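Local structure of beta-1,3-1,4-glucanase (Caldicellulosiruptor sp. F32, 5H4R) at residues A[229-232]-A[233-236]. The protein probably hydrolyses mixed-linkage beta-1,3-1,4-glucans as a family 5 glycoside hydrolase (lichenase), and binds cellotetraose in its active-site cleft. The protein carries 1 engineered substitution. Sequence-based numbering, arbitrary orientation. Where two conformers were deposited one is given.
Sequences GGNN and VSRY
Just after a short 3-10 turn (231-233) in the loop that joins helix 205-226 to strand 237-240 of the (beta/alpha)8 barrel, the Arg235 side chain turns back along Asn232, meeting its amide with the guanidinium edge. The grip is side-on, NE and NH2 both donating to one amide oxygen: NE lies 2.9 Å from Asn232 OD1 and in its carbonyl plane, whereas NH2, at 3.0 Å from the same OD1, is tilted 32° from that plane. A bend at chi3 (-42°) turns the Arg235 head back onto the amide. Asn231 instead crosses the arginine at about a right angle, with its CB 3.6 Å from Arg235 NH2; its backbone O lies above one face of the guanidinium, offset toward the rim. Further bonds fix the guanidinium: NH2 also reaches Tyr177 O, and NH1 reaches Asn178 O and Leu181 O. The amides are held by Asn231 ND2 to Asp179 OD1 and Asn232 ND2 to Thr228 OG1. The arginine thereby ties this turn to the 177-181 segment leading into the neighbouring barrel strand. A leucine in its place would probably leave Asn232 OD1 and the carbonyls of Tyr177, Asn178 and Leu181 without these donors. The turn's backbone is held more loosely, by weak bonds, Val233 N to Gly230 O and Ser234 N to Asn231 O in the 3-10 pattern, with Arg235 N sharing Asn231 O. Val233 packs against the glycine pair, CG1 lying 3.8 Å from Gly229 CA and CG2 3.2 Å from Gly230 O.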
loop_
_atom_site.group_PDB
_atom_site.type_symbol
_atom_site.label_atom_id
_atom_site.label_comp_id
_atom_site.label_asym_id
_atom_site.label_seq_id
_atom_site.Cartn_x
_atom_site.Cartn_y
_atom_site.Cartn_z
ATOM N N GLY A 229 -12.606 -4.904 20.162
ATOM C CA GLY A 229 -13.134 -6.237 20.384
ATOM C C GLY A 229 -13.351 -7.043 19.120
ATOM O O GLY A 229 -12.895 -6.708 18.027
ATOM N N GLY A 230 -14.064 -8.155 19.300
ATOM C CA GLY A 230 -14.325 -9.054 18.187
ATOM C C GLY A 230 -13.048 -9.577 17.566
ATOM O O GLY A 230 -12.045 -9.842 18.240
ATOM N N ASN A 231 -13.057 -9.702 16.243
ATOM C CA ASN A 231 -11.856 -10.173 15.573
ATOM C C ASN A 231 -10.767 -9.108 15.501
ATOM O O ASN A 231 -9.653 -9.419 15.066
ATOM C CB ASN A 231 -12.175 -10.676 14.164
ATOM C CG ASN A 231 -11.094 -11.596 13.631
ATOM O OD1 ASN A 231 -10.594 -12.455 14.355
ATOM N ND2 ASN A 231 -10.712 -11.408 12.372
ATOM N N ASN A 232 -11.059 -7.869 15.893
ATOM C CA ASN A 232 -10.013 -6.851 15.892
ATOM C C ASN A 232 -8.969 -7.093 16.969
ATOM O O ASN A 232 -7.903 -6.460 16.919
ATOM C CB ASN A 232 -10.604 -5.445 16.059
ATOM C CG ASN A 232 -11.507 -5.043 14.906
ATOM O OD1 ASN A 232 -11.353 -5.518 13.786
ATOM N ND2 ASN A 232 -12.458 -4.159 15.185
ATOM N N VAL A 233 -9.224 -7.995 17.922
ATOM C CA VAL A 233 -8.225 -8.278 18.952
ATOM C C VAL A 233 -7.017 -9.009 18.388
ATOM O O VAL A 233 -5.923 -8.909 18.964
ATOM C CB VAL A 233 -8.836 -9.086 20.110
ATOM C CG1 VAL A 233 -9.996 -8.343 20.722
ATOM C CG2 VAL A 233 -9.262 -10.476 19.652
ATOM N N SER A 234 -7.164 -9.722 17.256
ATOM C CA SER A 234 -6.090 -10.556 16.717
ATOM C C SER A 234 -5.824 -10.359 15.225
ATOM O O SER A 234 -4.916 -11.004 14.684
ATOM C CB SER A 234 -6.419 -12.031 16.966
ATOM O OG SER A 234 -7.731 -12.300 16.506
ATOM N N ARG A 235 -6.619 -9.538 14.548
ATOM C CA ARG A 235 -6.430 -9.226 13.136
ATOM C C ARG A 235 -5.007 -8.751 12.867
ATOM O O ARG A 235 -4.398 -8.073 13.697
ATOM C CB ARG A 235 -7.441 -8.123 12.773
ATOM C CG ARG A 235 -7.403 -7.571 11.406
ATOM C CD ARG A 235 -8.460 -6.494 11.191
ATOM N NE ARG A 235 -9.770 -6.777 11.762
ATOM C CZ ARG A 235 -10.618 -7.687 11.304
ATOM N NH1 ARG A 235 -10.280 -8.462 10.284
ATOM N NH2 ARG A 235 -11.776 -7.881 11.916
ATOM N N TYR A 236 -4.484 -9.080 11.686
ATOM C CA TYR A 236 -3.196 -8.522 11.276
ATOM C C TYR A 236 -3.340 -7.044 10.947
ATOM O O TYR A 236 -4.320 -6.622 10.329
ATOM C CB TYR A 236 -2.637 -9.265 10.060
ATOM C CG TYR A 236 -2.093 -10.637 10.373
ATOM C CD1 TYR A 236 -2.924 -11.756 10.352
ATOM C CD2 TYR A 236 -0.749 -10.826 10.687
ATOM C CE1 TYR A 236 -2.440 -13.017 10.624
ATOM C CE2 TYR A 236 -0.256 -12.089 10.980
ATOM C CZ TYR A 236 -1.109 -13.180 10.950
ATOM O OH TYR A 236 -0.652 -14.442 11.239
#